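Local coordinates for 4-oxalmesaconate hydratase (Pseudomonas putida, PDB 5CGZ), which catalyses the zinc-dependent hydration of the enol form of oxalomesaconate to 4-carboxy-4-hydroxy-2-oxoadipate, the third step of gallate degradation, at residues Phe14-Gly19 with Ala184-Met189; Phe96-Val101 with Gln131-Ile136; Asp174-Trp179 with Ala219-Tyr224. All blocks are in the same frame, centred on the assembly; numbering follows the deposited sequence.

Interaction 1: residues Phe14-Gly19 with Ala184-Met189; sequences FVWRAG and AAIQCM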
loop_
_atom_site.group_PDB
_atom_site.type_symbol
_atom_site.label_atom_id
_atom_site.label_comp_id
_atom_site.label_asym_id
_atom_site.label_seq_id
_atom_site.Cartn_x
_atom_site.Cartn_y
_atom_site.Cartn_z
ATOM N N PHE A 14 -9.894 21.061 -16.902
ATOM C CA PHE A 14 -10.653 21.685 -15.826
ATOM C C PHE A 14 -12.148 21.601 -16.116
ATOM O O PHE A 14 -12.957 21.639 -15.194
ATOM C CB PHE A 14 -10.216 23.150 -15.588
ATOM C CG PHE A 14 -10.695 24.131 -16.636
ATOM C CD1 PHE A 14 -9.930 24.394 -17.767
ATOM C CD2 PHE A 14 -11.886 24.825 -16.465
ATOM C CE1 PHE A 14 -10.362 25.316 -18.727
ATOM C CE2 PHE A 14 -12.329 25.749 -17.419
ATOM C CZ PHE A 14 -11.565 25.995 -18.554
ATOM N N VAL A 15 -12.517 21.458 -17.387
ATOM C CA VAL A 15 -13.933 21.372 -17.736
ATOM C C VAL A 15 -14.496 19.995 -17.364
ATOM O O VAL A 15 -15.494 19.911 -16.659
ATOM C CB VAL A 15 -14.177 21.661 -19.245
ATOM C CG1 VAL A 15 -15.652 21.474 -19.600
ATOM C CG2 VAL A 15 -13.729 23.076 -19.589
ATOM N N TRP A 16 -13.847 18.920 -17.808
ATOM C CA TRP A 16 -14.319 17.571 -17.473
ATOM C C TRP A 16 -14.321 17.305 -15.972
ATOM O O TRP A 16 -15.253 16.694 -15.440
ATOM C CB TRP A 16 -13.458 16.487 -18.129
ATOM C CG TRP A 16 -13.186 16.623 -19.599
ATOM C CD1 TRP A 16 -11.960 16.730 -20.194
ATOM C CD2 TRP A 16 -14.149 16.619 -20.662
ATOM N NE1 TRP A 16 -12.103 16.805 -21.562
ATOM C CE2 TRP A 16 -13.435 16.742 -21.873
ATOM C CE3 TRP A 16 -15.545 16.522 -20.707
ATOM C CZ2 TRP A 16 -14.069 16.780 -23.116
ATOM C CZ3 TRP A 16 -16.174 16.556 -21.942
ATOM C CH2 TRP A 16 -15.435 16.687 -23.128
ATOM N N ARG A 17 -13.270 17.761 -15.297
ATOM C CA ARG A 17 -12.936 17.264 -13.956
ATOM C C ARG A 17 -13.236 18.235 -12.825
ATOM O O ARG A 17 -13.301 17.822 -11.669
ATOM C CB ARG A 17 -11.443 16.889 -13.900
ATOM C CG ARG A 17 -11.033 16.022 -15.061
ATOM C CD ARG A 17 -9.605 15.488 -15.007
ATOM N NE ARG A 17 -9.302 15.062 -16.368
ATOM C CZ ARG A 17 -9.819 13.974 -16.929
ATOM N NH1 ARG A 17 -10.605 13.164 -16.221
ATOM N NH2 ARG A 17 -9.535 13.687 -18.188
ATOM N N ALA A 18 -13.400 19.518 -13.146
ATOM C CA ALA A 18 -13.549 20.543 -12.111
ATOM C C ALA A 18 -14.674 21.543 -12.389
ATOM O O ALA A 18 -14.864 22.483 -11.614
ATOM C CB ALA A 18 -12.228 21.297 -11.939
ATOM N N GLY A 19 -15.399 21.357 -13.493
ATOM C CA GLY A 19 -16.430 22.303 -13.890
ATOM C C GLY A 19 -17.451 22.551 -12.790
ATOM O O GLY A 19 -17.793 23.699 -12.490
ATOM N N ALA A 184 -23.176 22.706 -19.813
ATOM C CA ALA A 184 -23.042 23.722 -20.857
ATOM C C ALA A 184 -21.569 23.981 -21.156
ATOM O O ALA A 184 -21.182 24.147 -22.312
ATOM C CB ALA A 184 -23.745 25.013 -20.451
ATOM N N ALA A 185 -20.736 24.000 -20.119
ATOM C CA ALA A 185 -19.296 24.150 -20.336
ATOM C C ALA A 185 -18.751 22.940 -21.099
ATOM O O ALA A 185 -17.924 23.071 -22.001
ATOM C CB ALA A 185 -18.565 24.321 -19.011
ATOM N N ILE A 186 -19.221 21.756 -20.722
ATOM C CA ILE A 186 -18.820 20.525 -21.392
ATOM C C ILE A 186 -19.116 20.590 -22.895
ATOM O O ILE A 186 -18.317 20.141 -23.724
ATOM C CB ILE A 186 -19.524 19.305 -20.745
ATOM C CG1 ILE A 186 -18.704 18.805 -19.550
ATOM C CG2 ILE A 186 -19.730 18.178 -21.745
ATOM C CD1 ILE A 186 -19.343 17.637 -18.835
ATOM N N GLN A 187 -20.260 21.174 -23.245
ATOM C CA GLN A 187 -20.653 21.278 -24.647
ATOM C C GLN A 187 -19.769 22.233 -25.457
ATOM O O GLN A 187 -19.804 22.215 -26.681
ATOM C CB GLN A 187 -22.118 21.699 -24.746
ATOM C CG GLN A 187 -23.066 20.567 -24.382
ATOM C CD GLN A 187 -24.521 20.932 -24.555
ATOM O OE1 GLN A 187 -25.251 20.252 -25.270
ATOM N NE2 GLN A 187 -24.956 21.993 -23.886
ATOM N N CYS A 188 -18.969 23.052 -24.783
ATOM C CA CYS A 188 -17.968 23.856 -25.480
ATOM C C CYS A 188 -16.825 22.997 -26.015
ATOM O O CYS A 188 -16.070 23.438 -26.874
ATOM C CB CYS A 188 -17.393 24.938 -24.566
ATOM S SG CYS A 188 -18.573 26.161 -24.033
ATOM N N MET A 189 -16.687 21.780 -25.495
ATOM C CA MET A 189 -15.640 20.873 -25.960
ATOM C C MET A 189 -16.097 20.244 -27.273
ATOM O O MET A 189 -16.535 19.085 -27.317
ATOM C CB MET A 189 -15.320 19.792 -24.918
ATOM C CG MET A 189 -15.032 20.328 -23.512
ATOM S SD MET A 189 -13.543 21.345 -23.392
ATOM C CE MET A 189 -14.221 22.989 -23.516
#
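Helix 13-27, whose first residue Asp-13 binds the zinc ion, packs here through Val-15 and Trp-16 against Ala-185 and Ile-186 of helix 179-186 and the type I turn from Ile-186 to Met-189. The backbones come closest at Val-15 and Ile-186, whose CA atoms are 6.2 Å apart. Val-15 divides its two methyls between the partners. CG1, anti to the backbone N (chi1 176°), lies against the backbone of the second helix, 3.7 Å from Ala-185 O, and also touches the side chains of Ala-185 and Ile-186. CG2 points instead to the tip of Met-189, meeting CE at 4.0 Å.

Trp-16 presents its benzene ring to Ile-186 and Met-189. Met-189 slides past it in the opposite direction, with CG over one face, toward the rim, 4.0 Å from the centroid of the six-membered ring, a CH-pi contact. Its CB sits 3.6 Å from Trp-16 CH2. A chain bent at chi2 (-65°) and chi3 then carries SD to an oblique Met-aromatic position, 5.1 Å from the same centroid, and turns CE back toward Val-15. Ile-186 crosses the indole at about a right angle, its CG2 3.9 Å from Trp-16 CZ3.

The contact is wholly buried, apolar and without hydrogen bonds between the segments. Beyond it, Leu-195 and Trp-196 of helix 193-212 also touch Trp-16, and Ala-70 of helix 56-74 touches Val-15. On another side of helix 13-27, Arg-17 NE forms a salt bridge with Asp-13, a second-shell link to the metal ligand. The Trp-16 side chain itself lies about 7 Å from the zinc ion at its nearest, so this apolar packing borders the metal site of the PIG-L/MshB-type Rossmann-like fold.

Interaction 2: residues Phe96-Val101 with Gln131-Ile136; sequences FRLADV and QEARII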
loop_
_atom_site.group_PDB
_atom_site.type_symbol
_atom_site.label_atom_id
_atom_site.label_comp_id
_atom_site.label_asym_id
_atom_site.label_seq_id
_atom_site.Cartn_x
_atom_site.Cartn_y
_atom_site.Cartn_z
ATOM N N PHE A 96 8.235 29.262 -10.689
ATOM C CA PHE A 96 8.098 30.620 -10.153
ATOM C C PHE A 96 6.881 31.352 -10.755
ATOM O O PHE A 96 6.188 32.103 -10.061
ATOM C CB PHE A 96 9.386 31.417 -10.390
ATOM C CG PHE A 96 10.569 30.916 -9.592
ATOM C CD1 PHE A 96 10.417 30.517 -8.267
ATOM C CD2 PHE A 96 11.828 30.838 -10.165
ATOM C CE1 PHE A 96 11.497 30.065 -7.535
ATOM C CE2 PHE A 96 12.921 30.383 -9.432
ATOM C CZ PHE A 96 12.754 29.996 -8.119
ATOM N N ARG A 97 6.628 31.135 -12.042
ATOM C CA ARG A 97 5.424 31.654 -12.699
ATOM C C ARG A 97 4.187 31.241 -11.901
ATOM O O ARG A 97 3.318 32.054 -11.591
ATOM C CB ARG A 97 5.301 31.132 -14.144
ATOM C CG ARG A 97 5.967 31.982 -15.242
ATOM C CD ARG A 97 4.993 32.280 -16.416
ATOM N NE ARG A 97 5.035 31.290 -17.493
ATOM C CZ ARG A 97 4.215 31.272 -18.550
ATOM N NH1 ARG A 97 4.357 30.326 -19.463
ATOM N NH2 ARG A 97 3.253 32.184 -18.702
ATOM N N LEU A 98 4.110 29.951 -11.578
ATOM C CA LEU A 98 2.957 29.429 -10.852
ATOM C C LEU A 98 2.929 29.930 -9.404
ATOM O O LEU A 98 1.863 30.242 -8.874
ATOM C CB LEU A 98 2.948 27.892 -10.893
ATOM C CG LEU A 98 1.652 27.219 -10.430
ATOM C CD1 LEU A 98 0.435 27.843 -11.130
ATOM C CD2 LEU A 98 1.705 25.711 -10.704
ATOM N N ALA A 99 4.091 30.010 -8.758
ATOM C CA ALA A 99 4.150 30.565 -7.406
ATOM C C ALA A 99 3.629 32.001 -7.383
ATOM O O ALA A 99 2.983 32.417 -6.417
ATOM C CB ALA A 99 5.570 30.508 -6.851
ATOM N N ASP A 100 3.908 32.758 -8.443
ATOM C CA ASP A 100 3.402 34.128 -8.535
ATOM C C ASP A 100 1.876 34.149 -8.677
ATOM O O ASP A 100 1.216 35.038 -8.141
ATOM C CB ASP A 100 4.055 34.871 -9.706
ATOM C CG ASP A 100 5.553 35.105 -9.491
ATOM O OD1 ASP A 100 6.031 35.006 -8.334
ATOM O OD2 ASP A 100 6.252 35.391 -10.486
ATOM N N VAL A 101 1.310 33.182 -9.395
ATOM C CA VAL A 101 -0.146 33.079 -9.460
ATOM C C VAL A 101 -0.706 32.864 -8.055
ATOM O O VAL A 101 -1.686 33.507 -7.669
ATOM C CB VAL A 101 -0.603 31.945 -10.398
ATOM C CG1 VAL A 101 -2.122 31.757 -10.325
ATOM C CG2 VAL A 101 -0.167 32.255 -11.833
ATOM N N GLN A 131 1.689 21.673 -6.401
ATOM C CA GLN A 131 2.064 21.495 -5.004
ATOM C C GLN A 131 3.365 22.203 -4.660
ATOM O O GLN A 131 3.451 22.863 -3.621
ATOM C CB GLN A 131 2.168 20.010 -4.653
ATOM C CG GLN A 131 0.807 19.350 -4.539
ATOM C CD GLN A 131 0.885 17.925 -4.013
ATOM O OE1 GLN A 131 1.746 17.595 -3.202
ATOM N NE2 GLN A 131 -0.031 17.080 -4.464
ATOM N N GLU A 132 4.377 22.075 -5.514
ATOM C CA GLU A 132 5.650 22.694 -5.184
ATOM C C GLU A 132 5.532 24.225 -5.261
ATOM O O GLU A 132 6.084 24.926 -4.411
ATOM C CB GLU A 132 6.790 22.193 -6.087
ATOM C CG GLU A 132 8.159 22.624 -5.512
ATOM C CD GLU A 132 9.358 22.083 -6.270
ATOM O OE1 GLU A 132 9.185 21.592 -7.403
ATOM O OE2 GLU A 132 10.485 22.153 -5.720
ATOM N N ALA A 133 4.803 24.745 -6.253
ATOM C CA ALA A 133 4.622 26.202 -6.359
ATOM C C ALA A 133 3.916 26.756 -5.119
ATOM O O ALA A 133 4.231 27.852 -4.636
ATOM C CB ALA A 133 3.840 26.568 -7.616
ATOM N N ARG A 134 2.954 25.993 -4.611
ATOM C CA ARG A 134 2.262 26.350 -3.380
ATOM C C ARG A 134 3.238 26.519 -2.214
ATOM O O ARG A 134 3.146 27.478 -1.435
ATOM C CB ARG A 134 1.218 25.277 -3.052
ATOM C CG ARG A 134 0.441 25.460 -1.758
ATOM C CD ARG A 134 -0.577 24.315 -1.670
ATOM N NE ARG A 134 -1.193 24.159 -0.354
ATOM C CZ ARG A 134 -0.602 23.603 0.703
ATOM N NH1 ARG A 134 0.652 23.159 0.628
ATOM N NH2 ARG A 134 -1.270 23.502 1.844
ATOM N N ILE A 135 4.171 25.578 -2.086
ATOM C CA ILE A 135 5.148 25.631 -1.007
ATOM C C ILE A 135 6.132 26.799 -1.201
ATOM O O ILE A 135 6.469 27.491 -0.238
ATOM C CB ILE A 135 5.916 24.298 -0.888
ATOM C CG1 ILE A 135 4.956 23.171 -0.461
ATOM C CG2 ILE A 135 7.081 24.433 0.095
ATOM C CD1 ILE A 135 5.511 21.769 -0.648
ATOM N N ILE A 136 6.593 27.020 -2.432
ATOM C CA ILE A 136 7.453 28.175 -2.713
ATOM C C ILE A 136 6.754 29.460 -2.266
ATOM O O ILE A 136 7.365 30.324 -1.629
ATOM C CB ILE A 136 7.813 28.298 -4.213
ATOM C CG1 ILE A 136 8.520 27.030 -4.714
ATOM C CG2 ILE A 136 8.673 29.562 -4.468
ATOM C CD1 ILE A 136 9.729 26.638 -3.897
#
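Leu-98 and Ala-99 meet Ala-133 where two helices of the Rossmann-like domain, 92-105 and 122-138, pack on one another. The segment axes approach to 8.1 Å and cross at -63°, and the closest pair of CA atoms, Ala-99 and Ala-133, is only 4.5 Å apart. Two alanines at the crossing permit this short separation, because neither puts more than a methyl between the backbones.

The contacts are van der Waals packing without hydrogen bonds between the segments, and fall into methyl-to-backbone and side-chain groups. In the first group, Ala-133 CB is directed at the other helix and settles 3.6 Å from Ala-99 N, while Ala-99 CB in turn lies 3.7 Å from Ala-133 O. Each methyl thus rests against the main chain of its partner more closely than against the other methyl.

In the second group, Leu-98 lies alongside the Ala-133 methyl, with CB, CG and CD2 all touching it; CG approaches to 3.6 Å. Ile-136, one turn after Ala-133, supplies the other side-chain contacts. Its CG2, anti to the backbone N, is directed between Ala-99 CB, at 4.0 Å, and the ring of Phe-96.

Around this core, Leu-95 and Tyr-102 of helix 92-105 add to the cover of Ala-133; the ring of Tyr-142 meets that of Phe-96, and Tyr-142 also touches Ile-136. A second subunit reaches the same region: its Pro-87 packs on Phe-96, and its Arg-89 forms a salt bridge with Glu-132, so the helix pair also belongs to a subunit interface of the hexamer.

Phe-96 starts away from the partner helix, but its ring swings back (chi1 -68°) to be met at its edge, near the ring plane, where CE1 lies 4.2 Å from Ile-136 CG2.

Interaction 3: residues Asp174-Trp179 with Ala219-Tyr224; sequences DITSVW and ARNIVY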
loop_
_atom_site.group_PDB
_atom_site.type_symbol
_atom_site.label_atom_id
_atom_site.label_comp_id
_atom_site.label_asym_id
_atom_site.label_seq_id
_atom_site.Cartn_x
_atom_site.Cartn_y
_atom_site.Cartn_z
ATOM N N ASP A 174 -21.126 17.954 -3.759
ATOM C CA ASP A 174 -22.452 17.913 -4.371
ATOM C C ASP A 174 -22.592 19.067 -5.348
ATOM O O ASP A 174 -22.684 20.223 -4.939
ATOM C CB ASP A 174 -23.547 17.980 -3.302
ATOM C CG ASP A 174 -24.947 17.851 -3.887
ATOM O OD1 ASP A 174 -25.081 17.741 -5.127
ATOM O OD2 ASP A 174 -25.920 17.870 -3.099
ATOM N N ILE A 175 -22.609 18.754 -6.638
ATOM C CA ILE A 175 -22.692 19.791 -7.658
ATOM C C ILE A 175 -24.054 19.790 -8.350
ATOM O O ILE A 175 -24.211 20.351 -9.435
ATOM C CB ILE A 175 -21.587 19.632 -8.735
ATOM C CG1 ILE A 175 -21.759 18.312 -9.491
ATOM C CG2 ILE A 175 -20.194 19.751 -8.108
ATOM C CD1 ILE A 175 -20.970 18.273 -10.807
ATOM N N THR A 176 -25.032 19.152 -7.722
ATOM C CA THR A 176 -26.372 19.065 -8.288
ATOM C C THR A 176 -26.921 20.446 -8.704
ATOM O O THR A 176 -27.520 20.590 -9.769
ATOM C CB THR A 176 -27.342 18.415 -7.292
ATOM O OG1 THR A 176 -26.909 17.073 -7.003
ATOM C CG2 THR A 176 -28.756 18.395 -7.871
ATOM N N SER A 177 -26.684 21.460 -7.877
ATOM C CA SER A 177 -27.234 22.796 -8.131
ATOM C C SER A 177 -26.562 23.527 -9.294
ATOM O O SER A 177 -27.068 24.547 -9.750
ATOM C CB SER A 177 -27.137 23.660 -6.867
ATOM O OG SER A 177 -25.783 23.920 -6.532
ATOM N N VAL A 178 -25.436 23.018 -9.789
ATOM C CA VAL A 178 -24.791 23.673 -10.926
ATOM C C VAL A 178 -24.549 22.737 -12.096
ATOM O O VAL A 178 -23.758 23.052 -12.984
ATOM C CB VAL A 178 -23.433 24.314 -10.533
ATOM C CG1 VAL A 178 -23.656 25.482 -9.566
ATOM C CG2 VAL A 178 -22.478 23.262 -9.939
ATOM N N TRP A 179 -25.229 21.597 -12.121
ATOM C CA TRP A 179 -24.975 20.651 -13.205
ATOM C C TRP A 179 -25.206 21.287 -14.583
ATOM O O TRP A 179 -24.433 21.043 -15.514
ATOM C CB TRP A 179 -25.830 19.374 -13.073
ATOM C CG TRP A 179 -25.650 18.518 -14.283
ATOM C CD1 TRP A 179 -26.556 18.307 -15.283
ATOM C CD2 TRP A 179 -24.453 17.827 -14.671
ATOM N NE1 TRP A 179 -26.006 17.502 -16.257
ATOM C CE2 TRP A 179 -24.719 17.193 -15.906
ATOM C CE3 TRP A 179 -23.190 17.669 -14.086
ATOM C CZ2 TRP A 179 -23.767 16.418 -16.569
ATOM C CZ3 TRP A 179 -22.241 16.900 -14.747
ATOM C CH2 TRP A 179 -22.535 16.287 -15.980
ATOM N N ALA A 219 -33.340 12.662 2.806
ATOM C CA ALA A 219 -34.129 13.469 1.872
ATOM C C ALA A 219 -33.259 14.353 0.988
ATOM O O ALA A 219 -33.777 15.025 0.100
ATOM C CB ALA A 219 -35.148 14.343 2.631
ATOM N N ARG A 220 -31.948 14.379 1.237
ATOM C CA ARG A 220 -31.049 15.197 0.426
ATOM C C ARG A 220 -31.089 14.722 -1.023
ATOM O O ARG A 220 -31.117 13.520 -1.301
ATOM C CB ARG A 220 -29.619 15.162 0.975
ATOM C CG ARG A 220 -29.499 15.807 2.345
ATOM C CD ARG A 220 -28.108 15.662 2.941
ATOM N NE ARG A 220 -27.105 16.407 2.179
ATOM C CZ ARG A 220 -25.814 16.477 2.508
ATOM N NH1 ARG A 220 -25.360 15.849 3.589
ATOM N NH2 ARG A 220 -24.978 17.175 1.760
ATOM N N ASN A 221 -31.117 15.681 -1.939
ATOM C CA ASN A 221 -31.330 15.408 -3.353
ATOM C C ASN A 221 -30.000 15.439 -4.101
ATOM O O ASN A 221 -29.716 16.376 -4.838
ATOM C CB ASN A 221 -32.310 16.434 -3.936
ATOM C CG ASN A 221 -32.588 16.205 -5.409
ATOM O OD1 ASN A 221 -32.743 15.069 -5.851
ATOM N ND2 ASN A 221 -32.637 17.288 -6.179
ATOM N N ILE A 222 -29.166 14.430 -3.882
ATOM C CA ILE A 222 -27.816 14.460 -4.437
ATOM C C ILE A 222 -27.786 13.649 -5.723
ATOM O O ILE A 222 -27.813 12.418 -5.691
ATOM C CB ILE A 222 -26.781 13.930 -3.430
ATOM C CG1 ILE A 222 -26.896 14.707 -2.109
ATOM C CG2 ILE A 222 -25.383 14.059 -4.006
ATOM C CD1 ILE A 222 -26.015 14.168 -0.977
ATOM N N VAL A 223 -27.755 14.348 -6.852
ATOM C CA VAL A 223 -27.903 13.709 -8.155
ATOM C C VAL A 223 -26.590 13.703 -8.930
ATOM O O VAL A 223 -26.264 12.725 -9.598
ATOM C CB VAL A 223 -28.973 14.415 -9.002
ATOM C CG1 VAL A 223 -29.135 13.708 -10.361
ATOM C CG2 VAL A 223 -30.305 14.456 -8.246
ATOM N N TYR A 224 -25.852 14.805 -8.835
ATOM C CA TYR A 224 -24.569 14.960 -9.510
ATOM C C TYR A 224 -23.495 15.310 -8.489
ATOM O O TYR A 224 -23.704 16.198 -7.655
ATOM C CB TYR A 224 -24.641 16.063 -10.580
ATOM C CG TYR A 224 -25.676 15.828 -11.664
ATOM C CD1 TYR A 224 -25.369 15.074 -12.793
ATOM C CD2 TYR A 224 -26.952 16.365 -11.560
ATOM C CE1 TYR A 224 -26.304 14.856 -13.789
ATOM C CE2 TYR A 224 -27.904 16.155 -12.553
ATOM C CZ TYR A 224 -27.572 15.401 -13.661
ATOM O OH TYR A 224 -28.505 15.194 -14.646
HETATM O O HOH W 1 -28.383 18.543 -3.735
HETATM O O HOH W 2 -25.813 18.707 -0.661
#
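Trp-179 and Tyr-224 stack face to face, planes 1° apart, with the five-membered ring centroid of Trp-179 3.6 Å from the Tyr-224 ring centroid. The overlap is nearly centred, and Trp-179 CB adds a CH-pi contact on the same tyrosine face. Beside the stack, Thr-176 OG1 accepts two backbone bonds, from Val-223 N at 2.9 Å and, almost straight at 177°, from Tyr-224 N at 3.1 Å. The two segments are also joined through Ile-175 N, which donates to Tyr-224 O at 3.0 Å.

Asp-174 positions the threonine. Its OD1 receives the Thr-176 hydroxyl on the syn lone pair, 2.7 Å from OG1, and Thr-176 N on the anti side, 33° out of the carboxylate plane, closing an Asx turn. Ile-222 packs against this carboxylate, and OD2 takes a bond from each of two waters: one continues to Asn-221 O, the other accepts from Arg-220 NH2, a bridge between opposite charges.

Farther out, Ala-203 of helix 193-212 touches the side chains of both Trp-179 and Tyr-224, while Glu-237 and Val-235 of a third subunit pack on Asp-174 and Ile-222. The arrangement is an Asx turn between strand 171-174 and helix 179-186, pinned to the chain entering strand 225-230.

Overall arrangement
From the N terminus, helix 13-27 follows the first strand and enters interaction 1, whose long loop closes only when the chain reaches 184-189. Interaction 2 lies entirely within that loop, joining helices 92-105 and 122-138 on the opposite side of the chain's centre, with contact centres about 25 Å apart. Interaction 3 opens at 174-179, before interaction 1 has closed, and closes at 219-224, so these two cross. Helix 179-186 connects them, its first residue lying in interaction 3 and its later part in interaction 1. Together they tie helix 13-27, which carries Asp-13, to the C-terminal strands, while the contact of interaction 2 lies away from both, although helix 122-138 also carries the zinc ligand His-123.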